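Local coordinates for protein sortase (Actinomyces oris, PDB 5UTT) that probably acts as a sortase, a cysteine transpeptidase that, as in the family, cleaves sorting signals and joins surface proteins to cell wall or pilus, at residues L70-R82 with P139-G151. Sequence-based numbering, arbitrary orientation.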
ATOM      1  N   LEU A  70       4.741   7.455  -4.892  1.00 16.95           N
ATOM      2  CA  LEU A  70       3.409   7.711  -4.380  1.00 17.76           C
ATOM      3  C   LEU A  70       2.818   8.986  -5.001  1.00 18.02           C
ATOM      4  O   LEU A  70       3.446  10.062  -5.026  1.00 18.50           O
ATOM      5  CB  LEU A  70       3.453   7.810  -2.861  1.00 17.95           C
ATOM      6  CG  LEU A  70       2.140   8.077  -2.146  1.00 18.23           C
ATOM      7  CD1 LEU A  70       1.086   7.035  -2.460  1.00 18.61           C
ATOM      8  CD2 LEU A  70       2.426   8.158  -0.650  1.00 18.22           C
ATOM      9  N   GLY A  71       1.628   8.827  -5.554  1.00 18.60           N
ATOM     10  CA  GLY A  71       0.980   9.901  -6.303  1.00 19.04           C
ATOM     11  C   GLY A  71       1.279   9.953  -7.779  1.00 19.71           C
ATOM     12  O   GLY A  71       0.559  10.649  -8.513  1.00 19.85           O
ATOM     13  N   GLU A  72       2.364   9.306  -8.220  1.00 18.76           N
ATOM     14  CA  GLU A  72       2.762   9.326  -9.625  1.00 19.02           C
ATOM     15  C   GLU A  72       1.880   8.418 -10.484  1.00 17.64           C
ATOM     16  O   GLU A  72       1.425   7.327 -10.068  1.00 17.08           O
ATOM     17  CB  GLU A  72       4.237   8.916  -9.751  1.00 19.77           C
ATOM     18  CG  GLU A  72       4.826   8.948 -11.139  1.00 21.10           C
ATOM     19  CD  GLU A  72       6.315   8.659 -11.156  1.00 22.55           C
ATOM     20  OE1 GLU A  72       6.820   7.964 -10.236  1.00 21.60           O
ATOM     21  OE2 GLU A  72       6.990   9.096 -12.132  1.00 23.15           O
ATOM     22  N   VAL A  73       1.597   8.879 -11.702  1.00 17.09           N
ATOM     23  CA  VAL A  73       0.922   8.022 -12.611  1.00 16.55           C
ATOM     24  C   VAL A  73       1.675   6.677 -12.812  1.00 15.15           C
ATOM     25  O   VAL A  73       2.853   6.613 -13.238  1.00 15.73           O
ATOM     26  CB  VAL A  73       0.661   8.720 -13.976  1.00 16.69           C
ATOM     27  CG1 VAL A  73       0.205   7.700 -14.984  1.00 17.17           C
ATOM     28  CG2 VAL A  73      -0.358   9.842 -13.821  1.00 17.04           C
ATOM     29  N   GLY A  74       0.963   5.593 -12.541  1.00 14.53           N
ATOM     30  CA  GLY A  74       1.547   4.224 -12.569  1.00 13.74           C
ATOM     31  C   GLY A  74       1.162   3.441 -11.347  1.00 13.12           C
ATOM     32  O   GLY A  74       0.006   3.493 -10.917  1.00 13.05           O
ATOM     33  N   ASN A  75       2.128   2.743 -10.740  1.00 12.51           N
ATOM     34  CA  ASN A  75       1.779   1.814  -9.665  1.00 12.35           C
ATOM     35  C   ASN A  75       2.777   1.877  -8.546  1.00 11.67           C
ATOM     36  O   ASN A  75       3.925   1.592  -8.783  1.00 12.14           O
ATOM     37  CB  ASN A  75       1.760   0.405 -10.251  1.00 12.38           C
ATOM     38  CG  ASN A  75       1.147  -0.631  -9.309  1.00 12.58           C
ATOM     39  OD1 ASN A  75       0.662  -0.304  -8.217  1.00 13.21           O
ATOM     40  ND2 ASN A  75       1.139  -1.874  -9.739  1.00 13.80           N
ATOM     41  N   PHE A  76       2.332   2.344  -7.384  1.00 11.18           N
ATOM     42  CA  PHE A  76       3.177   2.442  -6.166  1.00 11.06           C
ATOM     43  C   PHE A  76       2.998   1.117  -5.431  1.00 10.80           C
ATOM     44  O   PHE A  76       1.975   0.894  -4.774  1.00 11.08           O
ATOM     45  CB  PHE A  76       2.740   3.630  -5.328  1.00 11.27           C
ATOM     46  CG  PHE A  76       3.474   3.755  -4.000  1.00 11.52           C
ATOM     47  CD1 PHE A  76       4.740   4.294  -3.966  1.00 11.65           C
ATOM     48  CD2 PHE A  76       2.845   3.417  -2.808  1.00 11.55           C
ATOM     49  CE1 PHE A  76       5.427   4.428  -2.754  1.00 11.56           C
ATOM     50  CE2 PHE A  76       3.524   3.551  -1.580  1.00 11.57           C
ATOM     51  CZ  PHE A  76       4.798   4.053  -1.565  1.00 11.37           C
ATOM     52  N   ALA A  77       3.978   0.236  -5.491  1.00 10.80           N
ATOM     53  CA  ALA A  77       3.754  -1.095  -4.994  1.00 10.40           C
ATOM     54  C   ALA A  77       4.548  -1.271  -3.713  1.00 10.09           C
ATOM     55  O   ALA A  77       5.706  -0.803  -3.604  1.00  9.85           O
ATOM     56  CB  ALA A  77       4.157  -2.121  -6.018  1.00 10.65           C
ATOM     57  N   ILE A  78       3.904  -1.886  -2.751  1.00 10.03           N
ATOM     58  CA  ILE A  78       4.569  -2.126  -1.451  1.00 10.07           C
ATOM     59  C   ILE A  78       4.401  -3.555  -0.982  1.00 10.33           C
ATOM     60  O   ILE A  78       3.361  -4.194  -1.124  1.00 10.25           O
ATOM     61  CB  ILE A  78       4.073  -1.121  -0.373  1.00 10.45           C
ATOM     62  CG1 ILE A  78       2.568  -1.234  -0.176  1.00 10.38           C
ATOM     63  CG2 ILE A  78       4.508   0.328  -0.688  1.00 10.48           C
ATOM     64  CD1 ILE A  78       2.054  -0.400   0.965  1.00 10.53           C
ATOM     65  N   ALA A  79       5.455  -4.058  -0.349  1.00 10.69           N
ATOM     66  CA  ALA A  79       5.485  -5.404   0.215  1.00 11.15           C
ATOM     67  C   ALA A  79       5.377  -5.325   1.720  1.00 11.78           C
ATOM     68  O   ALA A  79       5.867  -4.376   2.333  1.00 12.91           O
ATOM     69  CB  ALA A  79       6.807  -6.089  -0.185  1.00 11.31           C
ATOM     70  N   GLY A  80       4.745  -6.317   2.323  1.00 11.77           N
ATOM     71  CA  GLY A  80       4.696  -6.467   3.756  1.00 12.20           C
ATOM     72  C   GLY A  80       4.705  -7.893   4.216  1.00 12.09           C
ATOM     73  O   GLY A  80       4.234  -8.805   3.545  1.00 11.87           O
ATOM     74  N   HIS A  81       5.341  -8.123   5.364  1.00 12.85           N
ATOM     75  CA  HIS A  81       5.256  -9.413   5.952  1.00 14.06           C
ATOM     76  C   HIS A  81       3.824  -9.746   6.371  1.00 13.76           C
ATOM     77  O   HIS A  81       3.081  -8.902   6.821  1.00 13.52           O
ATOM     78  CB  HIS A  81       6.137  -9.456   7.198  1.00 15.23           C
ATOM     79  CG  HIS A  81       7.581  -9.697   6.931  1.00 17.12           C
ATOM     80  ND1 HIS A  81       8.092 -10.012   5.693  1.00 19.39           N
ATOM     81  CD2 HIS A  81       8.629  -9.744   7.791  1.00 18.99           C
ATOM     82  CE1 HIS A  81       9.399 -10.193   5.785  1.00 19.54           C
ATOM     83  NE2 HIS A  81       9.745 -10.065   7.053  1.00 20.12           N
ATOM     84  N   ARG A  82       3.473 -11.022   6.288  1.00 14.32           N
ATOM     85  CA  ARG A  82       2.171 -11.500   6.690  1.00 15.00           C
ATOM     86  C   ARG A  82       2.028 -11.734   8.182  1.00 17.24           C
ATOM     87  O   ARG A  82       0.895 -11.692   8.695  1.00 18.13           O
ATOM     88  CB  ARG A  82       1.873 -12.818   5.980  1.00 14.39           C
ATOM     89  CG  ARG A  82       0.434 -13.310   6.060  1.00 14.00           C
ATOM     90  CD  ARG A  82      -0.426 -12.529   5.055  1.00 13.56           C
ATOM     91  NE  ARG A  82      -1.845 -12.861   5.192  1.00 13.66           N
ATOM     92  CZ  ARG A  82      -2.483 -13.790   4.488  1.00 13.95           C
ATOM     93  NH1 ARG A  82      -3.775 -14.022   4.711  1.00 14.51           N
ATOM     94  NH2 ARG A  82      -1.839 -14.498   3.575  1.00 14.56           N
ATOM     95  N   PRO A 139       0.767   3.732 -18.433  1.00 20.12           N
ATOM     96  CA  PRO A 139      -0.247   4.065 -17.412  1.00 19.85           C
ATOM     97  C   PRO A 139      -0.977   5.377 -17.594  1.00 19.94           C
ATOM     98  O   PRO A 139      -0.371   6.351 -18.066  1.00 20.22           O
ATOM     99  CB  PRO A 139       0.569   4.146 -16.121  1.00 20.00           C
ATOM    100  CG  PRO A 139       1.959   4.502 -16.565  1.00 20.22           C
ATOM    101  CD  PRO A 139       2.147   3.884 -17.925  1.00 20.40           C
ATOM    102  N   THR A 140      -2.257   5.392 -17.202  1.00 19.96           N
ATOM    103  CA  THR A 140      -3.042   6.628 -17.062  1.00 20.94           C
ATOM    104  C   THR A 140      -3.493   6.955 -15.641  1.00 20.18           C
ATOM    105  O   THR A 140      -3.574   8.134 -15.281  1.00 18.57           O
ATOM    106  CB  THR A 140      -4.290   6.576 -17.946  1.00 22.15           C
ATOM    107  OG1 THR A 140      -3.859   6.391 -19.291  1.00 22.75           O
ATOM    108  CG2 THR A 140      -5.072   7.835 -17.809  1.00 23.52           C
ATOM    109  N   ASP A 141      -3.756   5.907 -14.843  1.00 19.99           N
ATOM    110  CA  ASP A 141      -4.285   6.058 -13.498  1.00 20.08           C
ATOM    111  C   ASP A 141      -3.189   5.855 -12.452  1.00 18.17           C
ATOM    112  O   ASP A 141      -2.077   5.499 -12.782  1.00 17.44           O
ATOM    113  CB  ASP A 141      -5.402   5.045 -13.273  1.00 21.79           C
ATOM    114  CG  ASP A 141      -6.641   5.357 -14.091  1.00 24.84           C
ATOM    115  OD1 ASP A 141      -6.966   6.555 -14.234  1.00 26.81           O
ATOM    116  OD2 ASP A 141      -7.300   4.404 -14.563  1.00 29.44           O
ATOM    117  N   ARG A 142      -3.527   6.178 -11.225  1.00 16.60           N
ATOM    118  CA  ARG A 142      -2.611   6.041 -10.108  1.00 16.03           C
ATOM    119  C   ARG A 142      -3.110   4.890  -9.244  1.00 14.64           C
ATOM    120  O   ARG A 142      -4.259   4.913  -8.765  1.00 13.47           O
ATOM    121  CB  ARG A 142      -2.615   7.338  -9.338  1.00 16.54           C
ATOM    122  CG  ARG A 142      -2.084   8.535 -10.082  1.00 18.44           C
ATOM    123  CD  ARG A 142      -2.415   9.820  -9.347  1.00 19.22           C
ATOM    124  NE  ARG A 142      -1.741  10.924  -9.994  1.00 21.33           N
ATOM    125  CZ  ARG A 142      -2.162  11.527 -11.101  1.00 22.20           C
ATOM    126  NH1 ARG A 142      -3.315  11.171 -11.684  1.00 23.34           N
ATOM    127  NH2 ARG A 142      -1.429  12.514 -11.615  1.00 22.95           N
ATOM    128  N   TYR A 143      -2.261   3.868  -9.051  1.00 13.71           N
ATOM    129  CA  TYR A 143      -2.606   2.718  -8.210  1.00 13.37           C
ATOM    130  C   TYR A 143      -1.653   2.604  -7.046  1.00 12.22           C
ATOM    131  O   TYR A 143      -0.517   3.127  -7.090  1.00 12.49           O
ATOM    132  CB  TYR A 143      -2.521   1.397  -8.970  1.00 13.82           C
ATOM    133  CG  TYR A 143      -3.714   1.083  -9.817  1.00 15.14           C
ATOM    134  CD1 TYR A 143      -4.747   0.325  -9.317  1.00 16.09           C
ATOM    135  CD2 TYR A 143      -3.837   1.612 -11.088  1.00 16.35           C
ATOM    136  CE1 TYR A 143      -5.858   0.033 -10.076  1.00 16.99           C
ATOM    137  CE2 TYR A 143      -4.940   1.333 -11.869  1.00 17.06           C
ATOM    138  CZ  TYR A 143      -5.963   0.553 -11.337  1.00 18.00           C
ATOM    139  OH  TYR A 143      -7.086   0.250 -12.049  1.00 20.43           O
ATOM    140  N   ILE A 144      -2.133   1.887  -6.043  1.00 11.28           N
ATOM    141  CA  ILE A 144      -1.249   1.293  -4.983  1.00 10.74           C
ATOM    142  C   ILE A 144      -1.438  -0.216  -5.097  1.00 10.50           C
ATOM    143  O   ILE A 144      -2.527  -0.682  -5.439  1.00 10.57           O
ATOM    144  CB  ILE A 144      -1.517   1.848  -3.556  1.00 10.56           C
ATOM    145  CG1 ILE A 144      -0.411   1.406  -2.543  1.00 10.65           C
ATOM    146  CG2 ILE A 144      -2.850   1.401  -2.969  1.00 10.69           C
ATOM    147  CD1 ILE A 144      -0.481   2.023  -1.178  1.00 10.71           C
ATOM    148  N   THR A 145      -0.384  -0.975  -4.787  1.00 10.58           N
ATOM    149  CA  THR A 145      -0.464  -2.401  -4.813  1.00 10.09           C
ATOM    150  C   THR A 145       0.160  -2.876  -3.514  1.00  9.99           C
ATOM    151  O   THR A 145       1.249  -2.441  -3.191  1.00 10.14           O
ATOM    152  CB  THR A 145       0.292  -3.015  -6.002  1.00 10.29           C
ATOM    153  OG1 THR A 145      -0.357  -2.609  -7.235  1.00 10.41           O
ATOM    154  CG2 THR A 145       0.227  -4.514  -5.970  1.00 10.10           C
ATOM    155  N   LEU A 146      -0.564  -3.728  -2.812  1.00  9.77           N
ATOM    156  CA  LEU A 146      -0.020  -4.385  -1.592  1.00  9.93           C
ATOM    157  C   LEU A 146       0.230  -5.827  -1.896  1.00  9.97           C
ATOM    158  O   LEU A 146      -0.710  -6.514  -2.378  1.00  9.93           O
ATOM    159  CB  LEU A 146      -0.995  -4.272  -0.425  1.00 10.05           C
ATOM    160  CG  LEU A 146      -0.916  -3.064   0.534  1.00 10.57           C
ATOM    161  CD1 LEU A 146      -1.065  -1.773  -0.189  1.00 10.49           C
ATOM    162  CD2 LEU A 146      -1.964  -3.169   1.641  1.00 11.05           C
ATOM    163  N   THR A 147       1.403  -6.340  -1.480  1.00 10.04           N
ATOM    164  CA  THR A 147       1.785  -7.718  -1.704  1.00 10.16           C
ATOM    165  C   THR A 147       2.217  -8.379  -0.415  1.00 10.34           C
ATOM    166  O   THR A 147       2.864  -7.747   0.405  1.00 10.27           O
ATOM    167  CB  THR A 147       2.923  -7.906  -2.783  1.00 10.44           C
ATOM    168  OG1 THR A 147       4.238  -7.603  -2.290  1.00 10.33           O
ATOM    169  CG2 THR A 147       2.713  -6.968  -3.991  1.00 10.34           C
ATOM    170  N   THR A 148       1.874  -9.633  -0.300  1.00 10.12           N
ATOM    171  CA  THR A 148       2.344 -10.446   0.828  1.00 10.57           C
ATOM    172  C   THR A 148       2.250 -11.933   0.465  1.00 10.68           C
ATOM    173  O   THR A 148       1.740 -12.299  -0.580  1.00 10.86           O
ATOM    174  CB  THR A 148       1.520 -10.107   2.101  1.00 10.49           C
ATOM    175  OG1 THR A 148       2.166 -10.716   3.245  1.00 11.19           O
ATOM    176  CG2 THR A 148       0.171 -10.633   2.007  1.00 10.48           C
ATOM    177  N   CYS A 149       2.687 -12.818   1.370  1.00 11.38           N
ATOM    178  CA  CYS A 149       2.670 -14.254   1.152  1.00 12.06           C
ATOM    179  C   CYS A 149       1.338 -14.861   1.463  1.00 11.56           C
ATOM    180  O   CYS A 149       0.632 -14.370   2.332  1.00 11.45           O
ATOM    181  CB  CYS A 149       3.750 -14.920   2.050  1.00 13.07           C
ATOM    182  SG  CYS A 149       5.393 -14.601   1.401  1.00 17.04           S
ATOM    183  N   HIS A 150       1.020 -15.961   0.772  1.00 11.89           N
ATOM    184  CA  HIS A 150      -0.131 -16.778   1.051  1.00 12.23           C
ATOM    185  C   HIS A 150       0.172 -18.240   0.597  1.00 12.54           C
ATOM    186  O   HIS A 150       0.873 -18.483  -0.385  1.00 12.70           O
ATOM    187  CB  HIS A 150      -1.413 -16.202   0.331  1.00 12.02           C
ATOM    188  CG  HIS A 150      -2.721 -16.803   0.787  1.00 11.98           C
ATOM    189  ND1 HIS A 150      -3.328 -16.468   1.976  1.00 12.33           N
ATOM    190  CD2 HIS A 150      -3.550 -17.704   0.198  1.00 12.33           C
ATOM    191  CE1 HIS A 150      -4.471 -17.109   2.095  1.00 12.30           C
ATOM    192  NE2 HIS A 150      -4.619 -17.887   1.037  1.00 12.68           N
ATOM    193  N   GLY A 151      -0.334 -19.220   1.314  1.00 13.28           N
ATOM    194  CA  GLY A 151      -0.179 -20.619   0.905  1.00 14.21           C
ATOM    195  C   GLY A 151      -1.404 -21.238   0.232  1.00 15.13           C
ATOM    196  O   GLY A 151      -2.540 -21.069   0.697  1.00 15.87           O
TER
HETATM  197  O   HOH W   1      -0.269  13.255  -9.283  1.00 22.95           O
HETATM  198  O   HOH W   2       0.260   5.989  -7.160  1.00 30.98           O
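Strands 74-79 and 142-150 form the parallel pair at the heart of the sortase beta-barrel. Thr145 to Cys149 matches the TLXTC signature, whose cysteine is the sortase nucleophile; Cys149 and His81, just past strand 74-79, are probably the cysteine and histidine of the Cys-His-Arg triad. At 6.8 Å, Cys149 SG and His81 ND1 are too far apart to hydrogen-bond in this structure, while His81 NE2 is hydrogen-bonded to Asp57 OD1. Backbone bonds run in register from Gly74 N to Asp141 O through to Gly80 N to Thr147 O, Ile78 N to Thr145 O being short at 2.7 Å. On one side of the sheet the Thr145 hydroxyl OG1 donates to a lone pair of Asn75 OD1 (2.7 Å), in the carbonyl plane; Asn75 ND2 donates to Ala129 O, so both ends of the amide are held. On the other side Ile144 CG1 meets the edge of the Phe76 ring at CD2 (3.8 Å), and Ile78 and Leu146 lie alongside each other, CD1 to CD1 3.6 Å. With CG anti to the backbone N (chi1 -168°) and a bend at chi2, Arg82 turns its guanidinium back to the second strand. Its NH2 donates to Cys149 O (2.8 Å) and, almost straight at 177°, to His150 ND1 (2.9 Å). The guanidinium and the His150 ring are nearly coplanar, 20° apart. Thr148 OG1 donates to Gly80 O. At the other end the extended Arg142 side chain gives NE to Gly71 O (2.7 Å), while Val73 CG2 lies over one guanidinium face. Strand 61-63 flanks 74-79 and strand 161-174 flanks 142-150, both antiparallel; His63 stacks on Phe76, Trp163 meets His150 edge-to-face, Arg90 O receives Arg82 NE, and Ile144 packs against strands 100-104 and 108-120.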